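Local atomic coordinates of 2-oxoglutarate carboxylase small subunit (Hydrogenobacter thermophilus, PDB entry 7KCT), a protein that is the small (beta) subunit of a carboxylase, with the domains of the biotin carboxylase family, including an ATP-grasp domain, and is modelled with ADP, bicarbonate and magnesium. Residues G20-A23 against C24-I27; R28-E32 against L33-T37; R410-S413 against A414-Y418. One frame throughout, in Å; residues are numbered along the deposited sequence.

Contact 1 of 3, residues G20-A23 against C24-I27; sequences GEIA and CRVI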
ATOM      1  N   GLY A  20      18.936   4.983  -0.496  1.00 27.43           N
ATOM      2  CA  GLY A  20      17.927   4.805   0.517  1.00 26.17           C
ATOM      3  C   GLY A  20      16.536   4.808  -0.088  1.00 23.92           C
ATOM      4  O   GLY A  20      16.345   4.472  -1.248  1.00 26.13           O
ATOM      5  N   GLU A  21      15.558   5.235   0.694  1.00 22.80           N
ATOM      6  CA  GLU A  21      14.168   5.085   0.261  1.00 26.36           C
ATOM      7  C   GLU A  21      13.849   5.901  -0.983  1.00 26.04           C
ATOM      8  O   GLU A  21      13.018   5.479  -1.799  1.00 21.34           O
ATOM      9  CB  GLU A  21      13.195   5.449   1.390  1.00 29.15           C
ATOM     10  CG  GLU A  21      13.146   6.923   1.832  1.00 36.84           C
ATOM     11  CD  GLU A  21      12.091   7.723   1.091  1.00 41.08           C
ATOM     12  OE1 GLU A  21      11.346   7.127   0.262  1.00 36.70           O
ATOM     13  OE2 GLU A  21      11.994   8.950   1.359  1.00 39.57           O
ATOM     14  N   ILE A  22      14.424   7.107  -1.106  1.00 27.05           N
ATOM     15  CA  ILE A  22      14.083   7.971  -2.237  1.00 24.82           C
ATOM     16  C   ILE A  22      14.702   7.410  -3.515  1.00 26.00           C
ATOM     17  O   ILE A  22      14.126   7.531  -4.600  1.00 20.73           O
ATOM     18  CB  ILE A  22      14.504   9.428  -1.928  1.00 24.36           C
ATOM     19  CG1 ILE A  22      14.004  10.382  -3.001  1.00 30.53           C
ATOM     20  CG2 ILE A  22      16.036   9.604  -1.837  1.00 24.97           C
ATOM     21  CD1 ILE A  22      12.491  10.434  -3.180  1.00 32.47           C
ATOM     22  N   ALA A  23      15.880   6.791  -3.426  1.00 22.49           N
ATOM     23  CA  ALA A  23      16.422   6.204  -4.638  1.00 21.93           C
ATOM     24  C   ALA A  23      15.521   5.057  -5.089  1.00 25.69           C
ATOM     25  O   ALA A  23      15.208   4.949  -6.285  1.00 22.13           O
ATOM     26  CB  ALA A  23      17.876   5.765  -4.434  1.00 20.94           C
ATOM     27  N   CYS A  24      14.977   4.280  -4.136  1.00 21.96           N
ATOM     28  CA  CYS A  24      14.048   3.214  -4.503  1.00 22.95           C
ATOM     29  C   CYS A  24      12.769   3.762  -5.111  1.00 26.55           C
ATOM     30  O   CYS A  24      12.266   3.215  -6.103  1.00 27.23           O
ATOM     31  CB  CYS A  24      13.735   2.329  -3.292  1.00 25.34           C
ATOM     32  SG  CYS A  24      15.201   1.386  -2.714  1.00 27.93           S
ATOM     33  N   ARG A  25      12.236   4.833  -4.537  1.00 23.37           N
ATOM     34  CA  ARG A  25      11.039   5.497  -5.053  1.00 21.64           C
ATOM     35  C   ARG A  25      11.222   5.966  -6.485  1.00 25.35           C
ATOM     36  O   ARG A  25      10.326   5.808  -7.331  1.00 24.38           O
ATOM     37  CB  ARG A  25      10.709   6.674  -4.122  1.00 24.60           C
ATOM     38  CG  ARG A  25       9.691   7.643  -4.689  1.00 25.47           C
ATOM     39  CD  ARG A  25       8.297   7.076  -4.540  1.00 26.95           C
ATOM     40  NE  ARG A  25       7.230   7.925  -5.063  1.00 28.02           N
ATOM     41  CZ  ARG A  25       6.714   7.823  -6.274  1.00 31.40           C
ATOM     42  NH1 ARG A  25       7.195   6.928  -7.139  1.00 26.72           N
ATOM     43  NH2 ARG A  25       5.692   8.615  -6.603  1.00 32.72           N
ATOM     44  N   VAL A  26      12.360   6.573  -6.781  1.00 23.19           N
ATOM     45  CA  VAL A  26      12.616   7.005  -8.147  1.00 24.85           C
ATOM     46  C   VAL A  26      12.823   5.807  -9.075  1.00 24.94           C
ATOM     47  O   VAL A  26      12.327   5.795 -10.208  1.00 23.13           O
ATOM     48  CB  VAL A  26      13.825   7.961  -8.161  1.00 23.38           C
ATOM     49  CG1 VAL A  26      14.253   8.277  -9.584  1.00 26.76           C
ATOM     50  CG2 VAL A  26      13.483   9.273  -7.367  1.00 26.22           C
ATOM     51  N   ILE A  27      13.607   4.813  -8.640  1.00 24.90           N
ATOM     52  CA  ILE A  27      13.825   3.622  -9.456  1.00 23.12           C
ATOM     53  C   ILE A  27      12.512   2.972  -9.831  1.00 23.60           C
ATOM     54  O   ILE A  27      12.331   2.530 -10.970  1.00 23.77           O
ATOM     55  CB  ILE A  27      14.761   2.607  -8.773  1.00 19.49           C
ATOM     56  CG1 ILE A  27      16.157   3.165  -8.764  1.00 23.12           C
ATOM     57  CG2 ILE A  27      14.709   1.251  -9.537  1.00 25.32           C
ATOM     58  CD1 ILE A  27      17.101   2.512  -7.834  1.00 23.29           C
TER
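Arg-25 lays the first carbons of its side chain against the turn before it. Its CB sits over two carbonyl oxygens at once, 3.5 Å from Glu-21 O and 3.6 Å from Ile-22 O. CG stands anti to the backbone N (chi1 167°) and comes within 4.2 Å of Ile-22 CD1. A bend at chi2 then swings CD and the guanidinium away from the turn, where NE bonds to His-305 and NH2 makes salt bridges to Glu-309 and Asp-315. Glu-21 likewise looks elsewhere: its OE2 is held by Tyr-90 OH and Lys-396, and this side chain lies about 8 Å from a bound ADP, so the two opposite charges pair separately. Further along, the Val-26 methyl CG2 rests 3.3 Å from Ile-22 O, and Ile-27 CG1 lies 3.2 Å from Ala-23 O. Ala-23 O also accepts from Ile-27 N at 2.9 Å, nearly straight (168°). The side chains of Ala-23, Val-26 and Ile-27 touch Val-16 of strand 13-16. Four successive i to i+4 bonds, among them Cys-24 N to Gly-20 O, run through the first part of the helix in a right-handed beta-alpha-beta crossover, the repeating unit of the Rossmann-like N-terminal domain.

Contact 2 of 3, residues R28-E32 against L33-T37; sequences RACKE and LGIQT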
ATOM      1  N   ARG A  28      11.575   2.899  -8.898  1.00 22.23           N
ATOM      2  CA  ARG A  28      10.286   2.287  -9.194  1.00 24.32           C
ATOM      3  C   ARG A  28       9.517   3.055 -10.270  1.00 26.30           C
ATOM      4  O   ARG A  28       8.871   2.448 -11.134  1.00 23.50           O
ATOM      5  CB  ARG A  28       9.418   2.200  -7.931  1.00 22.16           C
ATOM      6  CG  ARG A  28       8.026   1.639  -8.228  1.00 28.72           C
ATOM      7  CD  ARG A  28       7.224   1.078  -7.030  1.00 29.53           C
ATOM      8  NE  ARG A  28       8.040   0.231  -6.175  1.00 24.26           N
ATOM      9  CZ  ARG A  28       8.509  -0.967  -6.505  1.00 25.32           C
ATOM     10  NH1 ARG A  28       8.229  -1.484  -7.683  1.00 25.53           N
ATOM     11  NH2 ARG A  28       9.286  -1.634  -5.662  1.00 28.26           N
ATOM     12  N   ALA A  29       9.508   4.386 -10.172  1.00 24.99           N
ATOM     13  CA  ALA A  29       8.850   5.223 -11.173  1.00 28.47           C
ATOM     14  C   ALA A  29       9.454   5.005 -12.548  1.00 25.26           C
ATOM     15  O   ALA A  29       8.725   4.953 -13.545  1.00 24.28           O
ATOM     16  CB  ALA A  29       8.934   6.701 -10.774  1.00 27.31           C
ATOM     17  N   CYS A  30      10.792   4.885 -12.615  1.00 23.77           N
ATOM     18  CA  CYS A  30      11.483   4.619 -13.872  1.00 23.07           C
ATOM     19  C   CYS A  30      11.118   3.253 -14.452  1.00 26.35           C
ATOM     20  O   CYS A  30      10.921   3.125 -15.664  1.00 23.27           O
ATOM     21  CB  CYS A  30      13.000   4.705 -13.678  1.00 24.75           C
ATOM     22  SG  CYS A  30      13.671   6.361 -13.394  1.00 29.89           S
ATOM     23  N   LYS A  31      11.043   2.223 -13.617  1.00 23.74           N
ATOM     24  CA  LYS A  31      10.710   0.898 -14.125  1.00 27.34           C
ATOM     25  C   LYS A  31       9.299   0.877 -14.695  1.00 29.62           C
ATOM     26  O   LYS A  31       9.064   0.308 -15.768  1.00 28.88           O
ATOM     27  CB  LYS A  31      10.837  -0.135 -13.019  1.00 26.27           C
ATOM     28  CG  LYS A  31      12.283  -0.499 -12.664  1.00 29.71           C
ATOM     29  CD  LYS A  31      12.288  -1.413 -11.394  1.00 31.42           C
ATOM     30  CE  LYS A  31      11.917  -2.845 -11.736  1.00 35.61           C
ATOM     31  NZ  LYS A  31      13.009  -3.609 -12.478  1.00 35.45           N
ATOM     32  N   GLU A  32       8.360   1.542 -14.014  1.00 24.82           N
ATOM     33  CA  GLU A  32       6.989   1.577 -14.517  1.00 26.71           C
ATOM     34  C   GLU A  32       6.917   2.304 -15.859  1.00 28.80           C
ATOM     35  O   GLU A  32       6.121   1.929 -16.717  1.00 29.28           O
ATOM     36  CB  GLU A  32       6.043   2.219 -13.496  1.00 26.36           C
ATOM     37  CG  GLU A  32       5.799   1.347 -12.238  1.00 30.53           C
ATOM     38  CD  GLU A  32       4.947   2.050 -11.154  1.00 37.58           C
ATOM     39  OE1 GLU A  32       4.546   3.207 -11.418  1.00 37.88           O
ATOM     40  OE2 GLU A  32       4.680   1.465 -10.053  1.00 30.85           O
ATOM     41  N   LEU A  33       7.764   3.309 -16.068  1.00 26.81           N
ATOM     42  CA  LEU A  33       7.901   4.015 -17.341  1.00 27.54           C
ATOM     43  C   LEU A  33       8.745   3.286 -18.377  1.00 29.99           C
ATOM     44  O   LEU A  33       8.829   3.763 -19.500  1.00 32.11           O
ATOM     45  CB  LEU A  33       8.515   5.402 -17.098  1.00 26.44           C
ATOM     46  CG  LEU A  33       7.683   6.418 -16.330  1.00 29.69           C
ATOM     47  CD1 LEU A  33       8.465   7.683 -16.007  1.00 31.05           C
ATOM     48  CD2 LEU A  33       6.446   6.754 -17.176  1.00 36.90           C
ATOM     49  N   GLY A  34       9.372   2.153 -18.044  1.00 30.13           N
ATOM     50  CA  GLY A  34      10.203   1.422 -18.982  1.00 27.25           C
ATOM     51  C   GLY A  34      11.578   1.995 -19.181  1.00 34.26           C
ATOM     52  O   GLY A  34      12.175   1.812 -20.243  1.00 31.96           O
ATOM     53  N   ILE A  35      12.092   2.696 -18.200  1.00 29.80           N
ATOM     54  CA  ILE A  35      13.382   3.363 -18.286  1.00 28.64           C
ATOM     55  C   ILE A  35      14.402   2.515 -17.529  1.00 28.29           C
ATOM     56  O   ILE A  35      14.126   2.049 -16.413  1.00 26.61           O
ATOM     57  CB  ILE A  35      13.315   4.776 -17.672  1.00 28.28           C
ATOM     58  CG1 ILE A  35      12.315   5.652 -18.437  1.00 30.92           C
ATOM     59  CG2 ILE A  35      14.690   5.383 -17.608  1.00 24.54           C
ATOM     60  CD1 ILE A  35      11.872   6.894 -17.629  1.00 28.63           C
ATOM     61  N   GLN A  36      15.586   2.354 -18.111  1.00 22.51           N
ATOM     62  CA  GLN A  36      16.699   1.690 -17.441  1.00 25.65           C
ATOM     63  C   GLN A  36      17.255   2.600 -16.363  1.00 24.97           C
ATOM     64  O   GLN A  36      17.268   3.821 -16.517  1.00 23.69           O
ATOM     65  CB  GLN A  36      17.795   1.368 -18.466  1.00 28.08           C
ATOM     66  CG  GLN A  36      17.272   0.360 -19.508  1.00 32.67           C
ATOM     67  CD  GLN A  36      18.116   0.234 -20.744  1.00 48.32           C
ATOM     68  OE1 GLN A  36      19.163   0.852 -20.859  1.00 50.96           O
ATOM     69  NE2 GLN A  36      17.671  -0.602 -21.683  1.00 63.06           N
ATOM     70  N   THR A  37      17.778   2.012 -15.297  1.00 23.80           N
ATOM     71  CA  THR A  37      18.193   2.805 -14.144  1.00 25.82           C
ATOM     72  C   THR A  37      19.651   2.512 -13.795  1.00 24.51           C
ATOM     73  O   THR A  37      20.150   1.385 -13.969  1.00 23.30           O
ATOM     74  CB  THR A  37      17.342   2.517 -12.896  1.00 26.84           C
ATOM     75  OG1 THR A  37      17.446   1.118 -12.603  1.00 30.04           O
ATOM     76  CG2 THR A  37      15.875   2.898 -13.092  1.00 25.87           C
TER
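Cys-30 O receives the N-H of Ile-35 at 2.8 Å, the shortest of the bonds that close the end of helix 20-32. This is a Schellman motif: Gly-34 leaves the helix with positive phi (79°), and the chain reverses into strand 36-41 of the beta-alpha-beta unit. The motif's second bond runs from Gly-34 N to Lys-31 O at 2.9 Å, with the donor above that carbonyl's plane, 69° out of it. Just before it, Leu-33 N reaches Ala-29 O at 3.2 Å, still in helical fashion. Leu-33 folds back along the helix, its CG 3.3 Å from Ala-29 O, and its side chain touches Lys-318 and Ile-321 of helix 316-324. Lys-31 and Glu-32 point away from the turn; the first makes a salt bridge to Glu-416 of the second subunit, the second to Lys-318 and to Arg-410 of the second subunit. Past the cap, Ile-35 brings its CB to 4.0 Å from Cys-30 CB, and both side chains rest on Val-14. Thr-37 is turned toward the helix with CG2 anti to its carbonyl carbon, and that methyl presses on Cys-30 CB at 3.4 Å, tighter than an ordinary van der Waals contact, and passes Cys-30 SG at 4.1 Å.

Contact 3 of 3, residues R410-S413 against A414-Y418; sequences RMRS and ALETY
Arg-412 and Glu-416, one turn apart on helix 404-417, extend alongside one another in the same direction, yet their charged groups do not close on each other. The Glu-416 carboxylate lies along the arginine's aliphatic part, OE2 being 3.6 Å from Arg-412 CG, while Arg-412 NE and Glu-416 OE2 remain 4.2 Å apart, too long for a salt bridge. Guanidinium and carboxylate planes are turned 52° against each other. A water bridges the pair instead: it lies in the guanidinium plane at its edge, accepts from Arg-412 NE at 2.6 Å, and donates to Glu-416 OE1 at 2.7 Å. Ser-413 OG is the third partner of this water and also bonds to Asp-409 O, the preceding turn's carbonyl. Met-411 and Leu-415 occupy another side of the helix, crossing at a slant with Met-411 CG 3.8 Å from Leu-415 CD1. Leu-415 has CG anti to its carbonyl carbon (chi1 -74°), which lays that atom over Met-411 O. Both side chains meet strand 341-351 and helix 427-435 of the C-terminal domain. Near the last turn, Thr-417 OG1 bonds to Ala-414 O at 3.0 Å, and Thr-417 N joins it from the same face of that carbonyl; Thr-417 N also makes a weak bond to Ser-413 O. Thr-417 OG1 also meets Arg-28 of the second subunit, and Arg-412 NH2 bonds to Lys-31 O of that subunit. The two charges thus meet through a water, while each has its salt bridge elsewhere, Arg-412 with Asp-409 and Glu-416 with Lys-31 of the second subunit; this probably steadies the polar side that faces the second subunit.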
ATOM      1  N   ARG A 410      -6.088   3.980  11.550  1.00 26.76           N
ATOM      2  CA  ARG A 410      -5.367   3.136  10.610  1.00 27.37           C
ATOM      3  C   ARG A 410      -3.863   3.257  10.811  1.00 27.69           C
ATOM      4  O   ARG A 410      -3.143   2.258  10.732  1.00 25.09           O
ATOM      5  CB  ARG A 410      -5.753   3.514   9.176  1.00 28.31           C
ATOM      6  CG  ARG A 410      -4.978   2.780   8.093  1.00 29.07           C
ATOM      7  CD  ARG A 410      -5.806   2.893   6.794  1.00 30.37           C
ATOM      8  NE  ARG A 410      -6.965   2.018   6.929  1.00 27.45           N
ATOM      9  CZ  ARG A 410      -8.120   2.146   6.288  1.00 33.41           C
ATOM     10  NH1 ARG A 410      -8.338   3.167   5.473  1.00 32.62           N
ATOM     11  NH2 ARG A 410      -9.074   1.259   6.505  1.00 32.83           N
ATOM     12  N   MET A 411      -3.360   4.469  11.085  1.00 24.33           N
ATOM     13  CA  MET A 411      -1.927   4.646  11.316  1.00 24.80           C
ATOM     14  C   MET A 411      -1.481   4.037  12.650  1.00 25.53           C
ATOM     15  O   MET A 411      -0.419   3.403  12.727  1.00 22.85           O
ATOM     16  CB  MET A 411      -1.567   6.145  11.271  1.00 24.90           C
ATOM     17  CG  MET A 411      -0.124   6.443  11.627  1.00 25.36           C
ATOM     18  SD  MET A 411       1.126   5.822  10.449  1.00 28.22           S
ATOM     19  CE  MET A 411       0.940   6.993   9.128  1.00 25.99           C
ATOM     20  N   ARG A 412      -2.213   4.302  13.729  1.00 24.84           N
ATOM     21  CA  ARG A 412      -1.922   3.631  14.997  1.00 27.24           C
ATOM     22  C   ARG A 412      -1.794   2.108  14.809  1.00 24.62           C
ATOM     23  O   ARG A 412      -0.868   1.483  15.312  1.00 24.93           O
ATOM     24  CB  ARG A 412      -3.028   3.924  15.996  1.00 30.93           C
ATOM     25  CG  ARG A 412      -2.790   3.373  17.433  1.00 30.81           C
ATOM     26  CD  ARG A 412      -4.080   3.285  18.275  1.00 36.02           C
ATOM     27  NE  ARG A 412      -5.116   2.412  17.675  1.00 37.24           N
ATOM     28  CZ  ARG A 412      -6.296   2.838  17.220  1.00 38.58           C
ATOM     29  NH1 ARG A 412      -6.611   4.121  17.277  1.00 41.53           N
ATOM     30  NH2 ARG A 412      -7.189   1.986  16.714  1.00 41.46           N
ATOM     31  N   SER A 413      -2.732   1.503  14.096  1.00 26.36           N
ATOM     32  CA  SER A 413      -2.759   0.051  13.929  1.00 25.00           C
ATOM     33  C   SER A 413      -1.625  -0.458  13.049  1.00 28.68           C
ATOM     34  O   SER A 413      -1.141  -1.577  13.243  1.00 27.19           O
ATOM     35  CB  SER A 413      -4.091  -0.388  13.320  1.00 27.50           C
ATOM     36  OG  SER A 413      -5.135  -0.115  14.209  1.00 31.40           O
ATOM     37  N   ALA A 414      -1.280   0.295  12.012  1.00 28.14           N
ATOM     38  CA  ALA A 414      -0.136  -0.052  11.184  1.00 28.68           C
ATOM     39  C   ALA A 414       1.146   0.011  12.005  1.00 27.48           C
ATOM     40  O   ALA A 414       1.935  -0.943  12.016  1.00 23.85           O
ATOM     41  CB  ALA A 414      -0.065   0.885   9.976  1.00 24.09           C
ATOM     42  N   LEU A 415       1.313   1.079  12.783  1.00 23.66           N
ATOM     43  CA  LEU A 415       2.516   1.250  13.600  1.00 22.75           C
ATOM     44  C   LEU A 415       2.663   0.145  14.650  1.00 24.63           C
ATOM     45  O   LEU A 415       3.779  -0.327  14.942  1.00 24.96           O
ATOM     46  CB  LEU A 415       2.444   2.605  14.296  1.00 22.31           C
ATOM     47  CG  LEU A 415       2.674   3.894  13.530  1.00 27.83           C
ATOM     48  CD1 LEU A 415       2.215   5.093  14.347  1.00 25.02           C
ATOM     49  CD2 LEU A 415       4.158   4.005  13.157  1.00 25.77           C
ATOM     50  N   GLU A 416       1.565  -0.231  15.272  1.00 26.00           N
ATOM     51  CA  GLU A 416       1.598  -1.287  16.285  1.00 32.86           C
ATOM     52  C   GLU A 416       2.007  -2.621  15.693  1.00 29.33           C
ATOM     53  O   GLU A 416       2.452  -3.500  16.429  1.00 29.85           O
ATOM     54  CB  GLU A 416       0.231  -1.367  16.945  1.00 26.39           C
ATOM     55  CG  GLU A 416      -0.005  -0.307  18.025  1.00 29.11           C
ATOM     56  CD  GLU A 416      -1.490  -0.213  18.390  1.00 36.45           C
ATOM     57  OE1 GLU A 416      -2.327  -0.788  17.671  1.00 41.56           O
ATOM     58  OE2 GLU A 416      -1.835   0.496  19.348  1.00 42.12           O
ATOM     59  N   THR A 417       1.895  -2.800  14.390  1.00 26.33           N
ATOM     60  CA  THR A 417       2.299  -4.070  13.788  1.00 30.30           C
ATOM     61  C   THR A 417       3.631  -4.008  13.044  1.00 28.79           C
ATOM     62  O   THR A 417       4.102  -5.036  12.564  1.00 24.99           O
ATOM     63  CB  THR A 417       1.206  -4.589  12.851  1.00 27.12           C
ATOM     64  OG1 THR A 417       1.106  -3.760  11.693  1.00 28.63           O
ATOM     65  CG2 THR A 417      -0.119  -4.634  13.558  1.00 31.05           C
ATOM     66  N   TYR A 418       4.277  -2.847  12.998  1.00 26.86           N
ATOM     67  CA  TYR A 418       5.555  -2.689  12.327  1.00 24.89           C
ATOM     68  C   TYR A 418       6.659  -3.121  13.289  1.00 29.40           C
ATOM     69  O   TYR A 418       7.002  -2.382  14.222  1.00 30.03           O
ATOM     70  CB  TYR A 418       5.731  -1.239  11.883  1.00 21.49           C
ATOM     71  CG  TYR A 418       6.647  -1.002  10.684  1.00 24.61           C
ATOM     72  CD1 TYR A 418       7.736  -1.813  10.418  1.00 21.01           C
ATOM     73  CD2 TYR A 418       6.385   0.048   9.806  1.00 25.66           C
ATOM     74  CE1 TYR A 418       8.549  -1.583   9.308  1.00 26.30           C
ATOM     75  CE2 TYR A 418       7.208   0.317   8.729  1.00 29.96           C
ATOM     76  CZ  TYR A 418       8.287  -0.496   8.471  1.00 32.70           C
ATOM     77  OH  TYR A 418       9.073  -0.217   7.355  1.00 29.89           O
TER
HETATM   78  O   HOH W   1      -4.850  -0.154  17.095  1.00 36.56           O

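Contact 2 takes up helix 20-32 where contact 1 stops and carries it into strand 36-41; their centres are about 11 Å apart, and they touch where Ile-27 CG2 packs on Thr-37 CG2. Contact 3 stands apart, on a C-terminal-domain helix. All three are largely buried. Contact 1, nearest the chain's centre, has its charged ends paired within the chain. Contact 2 lies farther out, a mainly backbone-bonded cap with exposed Gly-34 at its turn. Contact 3 combines an apolar side with a hydrated, charged one facing the second subunit. Within one chain contacts 2 and 3 do not meet, but across the dimer Arg-28, Lys-31 and Glu-32 pair with residues 410-417 of the other copy.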